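Local coordinates for IMC sub-compartment protein ISP1 (PDB 4CHM), which belongs to the inner membrane complex sub-compartment proteins, a group critical for replication of Toxoplasma gondii, and adopts a pleckstrin homology fold, at residues E14-R19 / T113-L118; R19-M24 / L40-A45; L27-D32 / A82-D87; A67-R72 / C90-L95. All blocks are in the same frame, centred on the assembly; numbering follows the deposited sequence.

Overall arrangement
Following the chain from its N terminus, contact 1 sets helix 10-22 across helix 109-125, closing a loop that takes in nearly the whole domain; the other three contacts fall within that span. Contact 2 joins the end of the first helix, and the start of strand 24-29, to strand 35-43, closing a 15-residue loop; it shares Arg19 with contact 1 and packs directly against it. Contact 3 closes a longer loop, from the far end of strand 24-29 to the loop before strand 90-95, and crosses contact 2. Contact 4, in series after contact 2, pairs edge strand 65-69 with 90-95 across 17 residues; it crosses contact 3 and meets it through the Asp86-Arg72 salt bridge.

Contact 1: residues E14-R19 / T113-L118; sequences EDLHRR and TCFVDL
Leu16 reaches across to Cys114 and Phe115, while Leu118 reaches back to His17, and these two leucines carry the apolar contact between helices 10-22 and 109-125. The short helical segments cross at -84°, nearly perpendicular, with their axes 9.4 Å apart. In Leu16, CG stands anti to the backbone N (chi1 -179°), and its CD2 branch runs into the opposing helix, 3.5 Å from Cys114 CB. The same methyl lies 3.8 Å from Phe115 CB and comes in at the edge of the phenylalanine ring, near its plane.

Leu118 answers from the other helix with both methyls. Its CD2 rests 3.7 Å from His17 CA, and its CD1 approaches the imidazole obliquely, 3.8 Å from His17 CD2; the two side chains cross at about a right angle.

Within the two segments the side-chain hydrogen bonds all lie on helix 10-22. His17 ND1 donates to Glu14 OE1 at 3.3 Å, with the acceptor close to the ring plane, a bond that would restrain rotation of the imidazole. On Asp15, each carboxylate oxygen serves a different arginine. Arg18 NH1 meets OD1 of Asp15 at 2.7 Å, whereas Arg19 comes side-on and brings NE and NH2 to the single atom OD2. Arg19 NH1 also forms a salt bridge with Asp111, which ties the charged network to helix 109-125.

Phe115 also packs on Val91 and Leu93 of strand 90-95. A strongly bent, seven-stranded antiparallel sheet with a C-terminal helix capping one open end is the hallmark of the pleckstrin homology fold, and here an N-terminal helix packs across that capping helix.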
loop_
_atom_site.group_PDB
_atom_site.type_symbol
_atom_site.label_atom_id
_atom_site.label_comp_id
_atom_site.label_asym_id
_atom_site.label_seq_id
_atom_site.Cartn_x
_atom_site.Cartn_y
_atom_site.Cartn_z
ATOM N N GLU A 14 -14.837 1.238 0.006
ATOM C CA GLU A 14 -15.314 0.700 -1.242
ATOM C C GLU A 14 -14.867 1.557 -2.425
ATOM O O GLU A 14 -14.659 1.049 -3.523
ATOM C CB GLU A 14 -16.821 0.533 -1.242
ATOM C CG GLU A 14 -17.373 0.215 -2.621
ATOM C CD GLU A 14 -16.880 -1.122 -3.185
ATOM O OE1 GLU A 14 -16.453 -2.010 -2.404
ATOM O OE2 GLU A 14 -16.965 -1.305 -4.418
ATOM N N ASP A 15 -14.747 2.851 -2.202
ATOM C CA ASP A 15 -14.266 3.734 -3.226
ATOM C C ASP A 15 -12.804 3.430 -3.570
ATOM O O ASP A 15 -12.435 3.364 -4.744
ATOM C CB ASP A 15 -14.450 5.200 -2.808
ATOM C CG ASP A 15 -14.021 6.178 -3.905
ATOM O OD1 ASP A 15 -14.812 6.428 -4.828
ATOM O OD2 ASP A 15 -12.867 6.630 -3.882
ATOM N N LEU A 16 -11.972 3.225 -2.550
ATOM C CA LEU A 16 -10.617 2.804 -2.788
ATOM C C LEU A 16 -10.610 1.446 -3.525
ATOM O O LEU A 16 -9.810 1.222 -4.432
ATOM C CB LEU A 16 -9.848 2.702 -1.479
ATOM C CG LEU A 16 -8.399 2.272 -1.683
ATOM C CD1 LEU A 16 -7.717 3.283 -2.603
ATOM C CD2 LEU A 16 -7.687 2.185 -0.357
ATOM N N HIS A 17 -11.531 0.563 -3.155
ATOM C CA HIS A 17 -11.630 -0.769 -3.796
ATOM C C HIS A 17 -11.870 -0.629 -5.285
ATOM O O HIS A 17 -11.158 -1.224 -6.113
ATOM C CB HIS A 17 -12.759 -1.551 -3.151
ATOM C CG HIS A 17 -12.781 -3.006 -3.497
ATOM N ND1 HIS A 17 -13.921 -3.703 -3.570
ATOM C CD2 HIS A 17 -11.750 -3.922 -3.700
ATOM C CE1 HIS A 17 -13.643 -4.993 -3.832
ATOM N NE2 HIS A 17 -12.321 -5.127 -3.904
ATOM N N ARG A 18 -12.818 0.229 -5.645
ATOM C CA ARG A 18 -13.095 0.488 -7.043
ATOM C C ARG A 18 -11.855 1.028 -7.776
ATOM O O ARG A 18 -11.536 0.573 -8.868
ATOM C CB ARG A 18 -14.263 1.449 -7.199
ATOM C CG ARG A 18 -14.616 1.707 -8.662
ATOM C CD ARG A 18 -15.508 2.926 -8.836
ATOM N NE ARG A 18 -14.724 4.111 -9.187
ATOM C CZ ARG A 18 -14.449 5.099 -8.347
ATOM N NH1 ARG A 18 -14.916 5.055 -7.107
ATOM N NH2 ARG A 18 -13.721 6.138 -8.750
ATOM N N ARG A 19 -11.145 1.954 -7.173
ATOM C CA ARG A 19 -9.972 2.500 -7.818
ATOM C C ARG A 19 -8.829 1.482 -7.944
ATOM O O ARG A 19 -8.169 1.437 -8.935
ATOM C CB ARG A 19 -9.526 3.777 -7.163
ATOM C CG ARG A 19 -10.451 4.947 -7.395
ATOM C CD ARG A 19 -9.957 6.164 -6.678
ATOM N NE ARG A 19 -10.312 6.139 -5.297
ATOM C CZ ARG A 19 -9.484 6.304 -4.287
ATOM N NH1 ARG A 19 -8.233 6.521 -4.508
ATOM N NH2 ARG A 19 -9.937 6.264 -3.063
ATOM N N THR A 113 -5.002 5.196 4.857
ATOM C CA THR A 113 -5.787 4.562 5.891
ATOM C C THR A 113 -6.761 3.536 5.350
ATOM O O THR A 113 -6.811 2.439 5.846
ATOM C CB THR A 113 -6.557 5.576 6.750
ATOM O OG1 THR A 113 -5.661 6.507 7.317
ATOM C CG2 THR A 113 -7.265 4.880 7.835
ATOM N N CYS A 114 -7.476 3.887 4.292
ATOM C CA CYS A 114 -8.403 2.939 3.628
ATOM C C CYS A 114 -7.735 1.711 3.106
ATOM O O CYS A 114 -8.338 0.652 3.101
ATOM C CB CYS A 114 -9.155 3.599 2.466
ATOM S SG CYS A 114 -10.407 4.750 2.999
ATOM N N PHE A 115 -6.541 1.875 2.534
ATOM C CA PHE A 115 -5.821 0.743 1.992
ATOM C C PHE A 115 -5.577 -0.315 3.033
ATOM O O PHE A 115 -5.649 -1.530 2.733
ATOM C CB PHE A 115 -4.474 1.155 1.404
ATOM C CG PHE A 115 -3.769 0.027 0.678
ATOM C CD1 PHE A 115 -4.280 -0.467 -0.528
ATOM C CD2 PHE A 115 -2.584 -0.476 1.140
ATOM C CE1 PHE A 115 -3.606 -1.458 -1.250
ATOM C CE2 PHE A 115 -1.932 -1.529 0.468
ATOM C CZ PHE A 115 -2.442 -2.004 -0.736
ATOM N N VAL A 116 -5.150 0.116 4.216
ATOM C CA VAL A 116 -4.852 -0.838 5.305
ATOM C C VAL A 116 -6.089 -1.672 5.653
ATOM O O VAL A 116 -6.019 -2.896 5.696
ATOM C CB VAL A 116 -4.249 -0.133 6.560
ATOM C CG1 VAL A 116 -4.181 -1.081 7.747
ATOM C CG2 VAL A 116 -2.838 0.382 6.238
ATOM N N ASP A 117 -7.228 -1.024 5.801
ATOM C CA ASP A 117 -8.491 -1.710 6.037
ATOM C C ASP A 117 -8.929 -2.614 4.907
ATOM O O ASP A 117 -9.298 -3.724 5.140
ATOM C CB ASP A 117 -9.585 -0.703 6.285
ATOM C CG ASP A 117 -9.349 0.104 7.511
ATOM O OD1 ASP A 117 -9.026 -0.468 8.540
ATOM O OD2 ASP A 117 -9.470 1.304 7.444
ATOM N N LEU A 118 -8.849 -2.145 3.679
ATOM C CA LEU A 118 -9.239 -2.938 2.536
ATOM C C LEU A 118 -8.393 -4.200 2.374
ATOM O O LEU A 118 -8.904 -5.235 2.051
ATOM C CB LEU A 118 -9.165 -2.107 1.261
ATOM C CG LEU A 118 -9.511 -2.826 -0.032
ATOM C CD1 LEU A 118 -10.940 -3.308 -0.031
ATOM C CD2 LEU A 118 -9.211 -1.995 -1.256
#

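Contact 2: residues R19-M24 / L40-A45; sequences RLLAGM and LHYNEA
Leu20 lies against strand 35-43 and touches two neighbours there, its CD1 methyl 3.6 Å from Leu40 CG and its branch carbon CG equally near Tyr42 CB. It crosses both of these side chains at a slant. CG lies anti to the backbone N (chi1 -162°), which brings the end of the side chain to the strand. In Leu21, next along, CG lies anti to the carbonyl carbon instead (chi1 -64°), which sends CD2 to the edge of the Tyr42 ring, near the ring plane and 4.0 Å from Tyr42 CD2. The same methyl borders the carboxylate of Glu44, whose chain meets Leu21 at about a right angle.

Beyond the helix the chain joins the sheet at one pair. Met24 and Leu40 form an antiparallel hydrogen-bonded pair, their side chains side by side and pointing the same way, with bonds from Met24 N to Leu40 O and from Leu40 N to Met24 O, both 2.8 Å. Gly23 makes the junction, leaving the helix with positive phi (88°).

The His41 ring presents its edge to the helix end, with NE2 2.9 Å from Leu21 O. Tyr42 N donates to Leu20 O from well above the carbonyl plane. The chemistry thus implies a helix terminus whose Leu20 carbonyl is taken up by the neighbouring strand, while Leu20 is buried against Leu40 and Tyr42 and Leu21 lies at the more open margin.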
loop_
_atom_site.group_PDB
_atom_site.type_symbol
_atom_site.label_atom_id
_atom_site.label_comp_id
_atom_site.label_asym_id
_atom_site.label_seq_id
_atom_site.Cartn_x
_atom_site.Cartn_y
_atom_site.Cartn_z
ATOM N N ARG A 19 -11.145 1.954 -7.173
ATOM C CA ARG A 19 -9.972 2.500 -7.818
ATOM C C ARG A 19 -8.829 1.482 -7.944
ATOM O O ARG A 19 -8.169 1.437 -8.935
ATOM C CB ARG A 19 -9.526 3.777 -7.163
ATOM C CG ARG A 19 -10.451 4.947 -7.395
ATOM C CD ARG A 19 -9.957 6.164 -6.678
ATOM N NE ARG A 19 -10.312 6.139 -5.297
ATOM C CZ ARG A 19 -9.484 6.304 -4.287
ATOM N NH1 ARG A 19 -8.233 6.521 -4.508
ATOM N NH2 ARG A 19 -9.937 6.264 -3.063
ATOM N N LEU A 20 -8.662 0.645 -6.943
ATOM C CA LEU A 20 -7.668 -0.430 -6.987
ATOM C C LEU A 20 -7.944 -1.416 -8.108
ATOM O O LEU A 20 -7.009 -1.908 -8.758
ATOM C CB LEU A 20 -7.614 -1.170 -5.643
ATOM C CG LEU A 20 -6.423 -2.045 -5.278
ATOM C CD1 LEU A 20 -5.084 -1.336 -5.541
ATOM C CD2 LEU A 20 -6.504 -2.530 -3.825
ATOM N N LEU A 21 -9.217 -1.687 -8.369
ATOM C CA LEU A 21 -9.578 -2.613 -9.430
ATOM C C LEU A 21 -9.344 -1.994 -10.788
ATOM O O LEU A 21 -9.061 -2.701 -11.753
ATOM C CB LEU A 21 -11.054 -3.045 -9.317
ATOM C CG LEU A 21 -11.459 -3.843 -8.083
ATOM C CD1 LEU A 21 -12.962 -4.046 -8.074
ATOM C CD2 LEU A 21 -10.727 -5.188 -8.038
ATOM N N ALA A 22 -9.516 -0.681 -10.877
ATOM C CA ALA A 22 -9.344 0.039 -12.131
ATOM C C ALA A 22 -7.853 0.410 -12.317
ATOM O O ALA A 22 -7.424 0.847 -13.401
ATOM C CB ALA A 22 -10.214 1.299 -12.124
ATOM N N GLY A 23 -7.063 0.188 -11.267
ATOM C CA GLY A 23 -5.675 0.629 -11.263
ATOM C C GLY A 23 -5.576 2.047 -10.749
ATOM O O GLY A 23 -6.436 2.855 -11.039
ATOM N N MET A 24 -4.579 2.328 -9.914
ATOM C CA MET A 24 -4.458 3.659 -9.332
ATOM C C MET A 24 -2.994 4.114 -9.203
ATOM O O MET A 24 -2.084 3.295 -9.003
ATOM C CB MET A 24 -5.128 3.701 -7.959
ATOM C CG MET A 24 -4.408 2.817 -6.923
ATOM S SD MET A 24 -5.329 2.701 -5.366
ATOM C CE MET A 24 -5.133 4.384 -4.775
ATOM N N LEU A 40 -0.769 0.789 -9.232
ATOM C CA LEU A 40 -1.122 -0.272 -8.324
ATOM C C LEU A 40 -2.476 -0.806 -8.707
ATOM O O LEU A 40 -3.435 -0.039 -8.889
ATOM C CB LEU A 40 -1.180 0.242 -6.881
ATOM C CG LEU A 40 -1.522 -0.736 -5.759
ATOM C CD1 LEU A 40 -0.428 -1.807 -5.575
ATOM C CD2 LEU A 40 -1.782 0.022 -4.442
ATOM N N HIS A 41 -2.575 -2.123 -8.777
ATOM C CA HIS A 41 -3.781 -2.767 -9.246
ATOM C C HIS A 41 -4.070 -3.985 -8.426
ATOM O O HIS A 41 -3.159 -4.625 -7.921
ATOM C CB HIS A 41 -3.646 -3.145 -10.724
ATOM C CG HIS A 41 -4.857 -3.839 -11.290
ATOM N ND1 HIS A 41 -4.910 -5.168 -11.473
ATOM C CD2 HIS A 41 -6.064 -3.328 -11.802
ATOM C CE1 HIS A 41 -6.104 -5.510 -12.046
ATOM N NE2 HIS A 41 -6.798 -4.393 -12.251
ATOM N N TYR A 42 -5.344 -4.297 -8.250
ATOM C CA TYR A 42 -5.727 -5.592 -7.657
ATOM C C TYR A 42 -6.393 -6.458 -8.674
ATOM O O TYR A 42 -7.347 -6.023 -9.324
ATOM C CB TYR A 42 -6.695 -5.410 -6.491
ATOM C CG TYR A 42 -6.974 -6.727 -5.768
ATOM C CD1 TYR A 42 -5.931 -7.447 -5.182
ATOM C CD2 TYR A 42 -8.244 -7.289 -5.757
ATOM C CE1 TYR A 42 -6.159 -8.647 -4.545
ATOM C CE2 TYR A 42 -8.485 -8.499 -5.115
ATOM C CZ TYR A 42 -7.440 -9.170 -4.513
ATOM O OH TYR A 42 -7.653 -10.378 -3.878
ATOM N N ASN A 43 -5.908 -7.703 -8.782
ATOM C CA ASN A 43 -6.483 -8.732 -9.661
ATOM C C ASN A 43 -7.244 -9.773 -8.831
ATOM O O ASN A 43 -6.635 -10.652 -8.230
ATOM C CB ASN A 43 -5.355 -9.417 -10.467
ATOM C CG ASN A 43 -5.888 -10.385 -11.516
ATOM O OD1 ASN A 43 -6.495 -11.397 -11.191
ATOM N ND2 ASN A 43 -5.671 -10.063 -12.779
ATOM N N GLU A 44 -8.561 -9.647 -8.762
ATOM C CA GLU A 44 -9.350 -10.493 -7.846
ATOM C C GLU A 44 -9.459 -11.960 -8.323
ATOM O O GLU A 44 -9.601 -12.856 -7.508
ATOM C CB GLU A 44 -10.744 -9.897 -7.576
ATOM C CG GLU A 44 -11.652 -9.847 -8.799
ATOM C CD GLU A 44 -12.638 -8.678 -8.768
ATOM O OE1 GLU A 44 -12.957 -8.191 -7.662
ATOM O OE2 GLU A 44 -13.098 -8.242 -9.853
ATOM N N ALA A 45 -9.318 -12.191 -9.629
ATOM C CA ALA A 45 -9.275 -13.560 -10.165
ATOM C C ALA A 45 -8.226 -14.415 -9.423
ATOM O O ALA A 45 -8.578 -15.358 -8.711
ATOM C CB ALA A 45 -9.014 -13.553 -11.668
#

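Contact 3: residues L27-D32 / A82-D87; sequences LVLLQD and ANLVDD
Leu29 and Leu84 meet through their methyl ends, the side chains sliding past each other in opposite directions. The approach of Leu29 CD1 to Leu84 CD2, at 3.3 Å, is tighter than usual van der Waals contact; its exact length is doubtful and may partly reflect coordinate error, so no strain should be read from it. In Leu84, CG stands anti to the carbonyl carbon (chi1 -59°), which brings the end of the side chain to the strand. Leu84 CD2 also touches the root of the other leucine, at 3.8 Å from Leu29 CB. Ala82 fills in beside them, its methyl pointing toward segment 27-32 and lying 3.9 Å from Leu29 CB. Together these three residues form the apolar centre of the contact.

The outer side is looser and polar. Ala82 CB comes no closer than 4.0 Å to Leu30 O, and the side chains of Leu30 and Gln31 point away from the loop. Asn83 likewise faces away and organises its own loop instead: its OD1 accepts from Asp86 N at 2.9 Å, an Asx motif. Its ND2 returns a nearly straight bond of 2.6 Å to Asp86 OD2, so both ends of the amide are engaged and its rotation is fixed. A bound sulfate, probably from the crystallisation liquor, lies near this side chain.

The contact places the loop between helix 72-76 and strand 90-95 over the end of strand 24-29. Leu84 reaches Pro103 on strand 101-105, Asp87 forms a salt bridge with Arg105 there, and Val85 packs on helix 72-76.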
loop_
_atom_site.group_PDB
_atom_site.type_symbol
_atom_site.label_atom_id
_atom_site.label_comp_id
_atom_site.label_asym_id
_atom_site.label_seq_id
_atom_site.Cartn_x
_atom_site.Cartn_y
_atom_site.Cartn_z
ATOM N N LEU A 27 3.330 5.944 -5.662
ATOM C CA LEU A 27 4.767 5.862 -5.710
ATOM C C LEU A 27 5.303 4.710 -4.919
ATOM O O LEU A 27 4.788 4.356 -3.898
ATOM C CB LEU A 27 5.420 7.120 -5.195
ATOM C CG LEU A 27 5.004 8.456 -5.727
ATOM C CD1 LEU A 27 5.861 9.523 -5.096
ATOM C CD2 LEU A 27 5.116 8.490 -7.210
ATOM N N VAL A 28 6.363 4.134 -5.420
ATOM C CA VAL A 28 7.161 3.266 -4.644
ATOM C C VAL A 28 8.403 4.013 -4.186
ATOM O O VAL A 28 9.005 4.732 -4.929
ATOM C CB VAL A 28 7.498 2.001 -5.426
ATOM C CG1 VAL A 28 8.567 1.204 -4.760
ATOM C CG2 VAL A 28 6.254 1.183 -5.679
ATOM N N LEU A 29 8.748 3.858 -2.933
ATOM C CA LEU A 29 9.930 4.521 -2.384
ATOM C C LEU A 29 11.125 3.540 -2.240
ATOM O O LEU A 29 11.060 2.536 -1.500
ATOM C CB LEU A 29 9.595 5.233 -1.062
ATOM C CG LEU A 29 8.303 6.095 -1.054
ATOM C CD1 LEU A 29 7.815 6.420 0.353
ATOM C CD2 LEU A 29 8.436 7.381 -1.898
ATOM N N LEU A 30 12.159 3.759 -3.051
ATOM C CA LEU A 30 13.252 2.804 -3.136
ATOM C C LEU A 30 14.219 2.997 -1.954
ATOM O O LEU A 30 14.230 4.061 -1.295
ATOM C CB LEU A 30 13.978 2.888 -4.504
ATOM C CG LEU A 30 13.120 2.551 -5.747
ATOM C CD1 LEU A 30 13.928 2.664 -7.032
ATOM C CD2 LEU A 30 12.527 1.157 -5.661
ATOM N N GLN A 31 14.995 1.960 -1.663
ATOM C CA GLN A 31 15.886 1.967 -0.507
ATOM C C GLN A 31 16.915 3.122 -0.588
ATOM O O GLN A 31 17.249 3.747 0.426
ATOM C CB GLN A 31 16.591 0.614 -0.380
ATOM C CG GLN A 31 17.601 0.576 0.756
ATOM C CD GLN A 31 18.319 -0.747 0.890
ATOM O OE1 GLN A 31 17.984 -1.702 0.197
ATOM N NE2 GLN A 31 19.324 -0.810 1.755
ATOM N N ASP A 32 17.356 3.448 -1.803
ATOM C CA ASP A 32 18.318 4.545 -1.979
ATOM C C ASP A 32 17.684 5.947 -1.916
ATOM O O ASP A 32 18.370 6.946 -2.049
ATOM C CB ASP A 32 19.140 4.379 -3.277
ATOM C CG ASP A 32 18.308 4.594 -4.536
ATOM O OD1 ASP A 32 17.139 5.048 -4.446
ATOM O OD2 ASP A 32 18.824 4.304 -5.626
ATOM N N ALA A 82 14.745 7.012 2.027
ATOM C CA ALA A 82 13.478 7.726 1.766
ATOM C C ALA A 82 12.805 8.114 3.079
ATOM O O ALA A 82 13.090 7.536 4.128
ATOM C CB ALA A 82 12.533 6.883 0.921
ATOM N N ASN A 83 11.919 9.100 3.015
ATOM C CA ASN A 83 11.127 9.465 4.165
ATOM C C ASN A 83 9.758 8.772 4.083
ATOM O O ASN A 83 8.893 9.182 3.318
ATOM C CB ASN A 83 10.984 11.000 4.256
ATOM C CG ASN A 83 10.410 11.452 5.581
ATOM O OD1 ASN A 83 9.487 10.821 6.124
ATOM N ND2 ASN A 83 10.929 12.541 6.105
ATOM N N LEU A 84 9.591 7.692 4.837
ATOM C CA LEU A 84 8.381 6.905 4.738
ATOM C C LEU A 84 7.275 7.476 5.633
ATOM O O LEU A 84 6.089 7.153 5.441
ATOM C CB LEU A 84 8.638 5.425 5.089
ATOM C CG LEU A 84 9.680 4.648 4.258
ATOM C CD1 LEU A 84 9.695 3.172 4.600
ATOM C CD2 LEU A 84 9.501 4.867 2.752
ATOM N N VAL A 85 7.655 8.176 6.696
ATOM C CA VAL A 85 6.710 8.452 7.779
ATOM C C VAL A 85 6.108 9.848 7.879
ATOM O O VAL A 85 4.993 10.013 8.367
ATOM C CB VAL A 85 7.326 8.111 9.150
ATOM C CG1 VAL A 85 7.720 6.645 9.210
ATOM C CG2 VAL A 85 8.516 9.014 9.439
ATOM N N ASP A 86 6.845 10.850 7.429
ATOM C CA ASP A 86 6.477 12.234 7.696
ATOM C C ASP A 86 5.147 12.704 7.094
ATOM O O ASP A 86 4.461 13.538 7.677
ATOM C CB ASP A 86 7.651 13.188 7.471
ATOM C CG ASP A 86 8.643 13.147 8.627
ATOM O OD1 ASP A 86 8.195 13.004 9.783
ATOM O OD2 ASP A 86 9.860 13.231 8.387
ATOM N N ASP A 87 4.798 12.193 5.922
ATOM C CA ASP A 87 3.495 12.487 5.342
ATOM C C ASP A 87 2.379 11.527 5.790
ATOM O O ASP A 87 1.228 11.694 5.393
ATOM C CB ASP A 87 3.573 12.559 3.815
ATOM C CG ASP A 87 3.847 11.215 3.178
ATOM O OD1 ASP A 87 3.725 10.184 3.866
ATOM O OD2 ASP A 87 4.184 11.195 1.981
#

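Contact 4: residues A67-R72 / C90-L95; sequences ALLHTR and CVALHL. With SO4 (sulfate ion), chain G; SO4 (sulfate ion), chain E.
Strand 65-69 pairs antiparallel with strand 90-95, the short segments 4.8 Å apart between axes, at the edge of the bent antiparallel sheet of this pleckstrin homology fold. Ala67 with His94 and Leu69 with Ala92 are the hydrogen-bonded pairs; in the second, Leu69 N meets Ala92 O at 3.0 Å and the return bond is equally long. Leu68 with Leu93 is the non-hydrogen-bonded pair between them.

Side chains sort onto two faces. Leu68 and Leu93 lie side by side, pointing the same way, with their CD2 methyls 3.6 Å apart, while Val91 CG1 slants across to Leu68 CB; Leu68 and Val91 on this face pack on helix 109-125. On the other, Leu69 CB rests 4.0 Å from Ala92 CB, and Ala67 CB comes to the edge of the His94 ring.

Past the strand, His70 and Arg72 each hold a sulfate, probably from the crystallisation liquor. Arg72, extended from CG to NE, brings NE and NH2 to two oxygens of one ion, while its NH2 also serves Asp86. His70 takes chi1 59°, which carries its ring away from strand 90-95, and its NE2 reaches O3 of the other sulfate at 2.6 Å, almost straight at 172°.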
loop_
_atom_site.group_PDB
_atom_site.type_symbol
_atom_site.label_atom_id
_atom_site.label_comp_id
_atom_site.label_asym_id
_atom_site.label_seq_id
_atom_site.Cartn_x
_atom_site.Cartn_y
_atom_site.Cartn_z
ATOM N N ALA A 67 2.295 -8.895 6.245
ATOM C CA ALA A 67 1.927 -7.810 7.181
ATOM C C ALA A 67 1.877 -6.472 6.443
ATOM O O ALA A 67 2.607 -6.275 5.479
ATOM C CB ALA A 67 2.942 -7.730 8.326
ATOM N N LEU A 68 1.154 -5.517 6.968
ATOM C CA LEU A 68 1.237 -4.187 6.468
ATOM C C LEU A 68 1.830 -3.285 7.507
ATOM O O LEU A 68 1.339 -3.198 8.576
ATOM C CB LEU A 68 -0.105 -3.660 5.997
ATOM C CG LEU A 68 -0.888 -4.464 4.998
ATOM C CD1 LEU A 68 -2.349 -4.248 5.187
ATOM C CD2 LEU A 68 -0.468 -4.260 3.577
ATOM N N LEU A 69 2.891 -2.591 7.135
ATOM C CA LEU A 69 3.506 -1.595 7.987
ATOM C C LEU A 69 2.850 -0.243 7.706
ATOM O O LEU A 69 2.926 0.262 6.600
ATOM C CB LEU A 69 4.998 -1.521 7.676
ATOM C CG LEU A 69 5.793 -2.824 7.608
ATOM C CD1 LEU A 69 7.298 -2.610 7.582
ATOM C CD2 LEU A 69 5.408 -3.735 8.750
ATOM N N HIS A 70 2.158 0.314 8.692
ATOM C CA HIS A 70 1.522 1.614 8.528
ATOM C C HIS A 70 1.782 2.677 9.598
ATOM O O HIS A 70 1.728 3.844 9.305
ATOM C CB HIS A 70 0.027 1.452 8.306
ATOM C CG HIS A 70 -0.671 0.758 9.425
ATOM N ND1 HIS A 70 -1.461 1.422 10.328
ATOM C CD2 HIS A 70 -0.681 -0.540 9.799
ATOM C CE1 HIS A 70 -1.947 0.563 11.198
ATOM N NE2 HIS A 70 -1.478 -0.632 10.909
ATOM N N THR A 71 2.018 2.264 10.839
ATOM C CA THR A 71 2.295 3.214 11.914
ATOM C C THR A 71 3.686 3.807 11.782
ATOM O O THR A 71 4.588 3.173 11.263
ATOM C CB THR A 71 2.150 2.605 13.321
ATOM O OG1 THR A 71 3.269 1.767 13.597
ATOM C CG2 THR A 71 0.847 1.824 13.469
ATOM N N ARG A 72 3.860 5.019 12.268
ATOM C CA ARG A 72 5.176 5.633 12.238
ATOM C C ARG A 72 6.288 4.687 12.707
ATOM O O ARG A 72 7.311 4.534 12.021
ATOM C CB ARG A 72 5.205 6.941 13.038
ATOM C CG ARG A 72 6.583 7.611 13.058
ATOM C CD ARG A 72 6.566 8.901 13.878
ATOM N NE ARG A 72 7.721 9.748 13.560
ATOM C CZ ARG A 72 7.742 10.626 12.565
ATOM N NH1 ARG A 72 6.687 10.750 11.762
ATOM N NH2 ARG A 72 8.836 11.351 12.335
ATOM N N CYS A 90 2.114 6.499 3.726
ATOM C CA CYS A 90 2.755 5.286 3.228
ATOM C C CYS A 90 2.223 3.986 3.883
ATOM O O CYS A 90 2.016 3.928 5.094
ATOM C CB CYS A 90 4.246 5.408 3.430
ATOM S SG CYS A 90 5.181 3.936 3.019
ATOM N N VAL A 91 2.000 2.952 3.082
ATOM C CA VAL A 91 1.927 1.599 3.598
ATOM C C VAL A 91 3.008 0.758 2.920
ATOM O O VAL A 91 3.104 0.727 1.669
ATOM C CB VAL A 91 0.569 0.922 3.319
ATOM C CG1 VAL A 91 0.454 -0.353 4.110
ATOM C CG2 VAL A 91 -0.605 1.861 3.630
ATOM N N ALA A 92 3.768 0.024 3.721
ATOM C CA ALA A 92 4.732 -0.949 3.164
ATOM C C ALA A 92 4.184 -2.350 3.240
ATOM O O ALA A 92 3.699 -2.776 4.287
ATOM C CB ALA A 92 6.059 -0.867 3.888
ATOM N N LEU A 93 4.323 -3.093 2.145
ATOM C CA LEU A 93 3.985 -4.500 2.139
ATOM C C LEU A 93 5.161 -5.292 2.613
ATOM O O LEU A 93 6.204 -5.357 1.938
ATOM C CB LEU A 93 3.610 -4.973 0.729
ATOM C CG LEU A 93 2.710 -4.082 -0.113
ATOM C CD1 LEU A 93 2.663 -4.663 -1.522
ATOM C CD2 LEU A 93 1.312 -3.979 0.501
ATOM N N HIS A 94 4.998 -5.919 3.756
ATOM C CA HIS A 94 5.990 -6.828 4.275
ATOM C C HIS A 94 5.692 -8.194 3.675
ATOM O O HIS A 94 4.661 -8.752 3.911
ATOM C CB HIS A 94 5.902 -6.875 5.805
ATOM C CG HIS A 94 6.989 -7.657 6.454
ATOM N ND1 HIS A 94 6.856 -8.219 7.693
ATOM C CD2 HIS A 94 8.227 -7.971 6.034
ATOM C CE1 HIS A 94 7.962 -8.854 8.008
ATOM N NE2 HIS A 94 8.813 -8.713 7.019
ATOM N N LEU A 95 6.624 -8.713 2.905
ATOM C CA LEU A 95 6.402 -9.932 2.141
ATOM C C LEU A 95 6.861 -11.207 2.851
ATOM O O LEU A 95 7.879 -11.217 3.455
ATOM C CB LEU A 95 7.041 -9.840 0.756
ATOM C CG LEU A 95 6.750 -8.582 -0.038
ATOM C CD1 LEU A 95 7.513 -8.483 -1.333
ATOM C CD2 LEU A 95 5.271 -8.420 -0.253
HETATM S S SO4 G . 10.643 9.825 15.367
HETATM O O1 SO4 G . 10.419 10.532 16.656
HETATM O O2 SO4 G . 11.916 9.024 15.415
HETATM O O3 SO4 G . 10.718 10.867 14.299
HETATM O O4 SO4 G . 9.510 8.887 15.104
HETATM S S SO4 E . -1.529 -3.351 13.396
HETATM O O1 SO4 E . -2.211 -2.823 14.605
HETATM O O2 SO4 E . -0.142 -2.921 13.414
HETATM O O3 SO4 E . -2.210 -2.828 12.183
HETATM O O4 SO4 E . -1.607 -4.807 13.373
#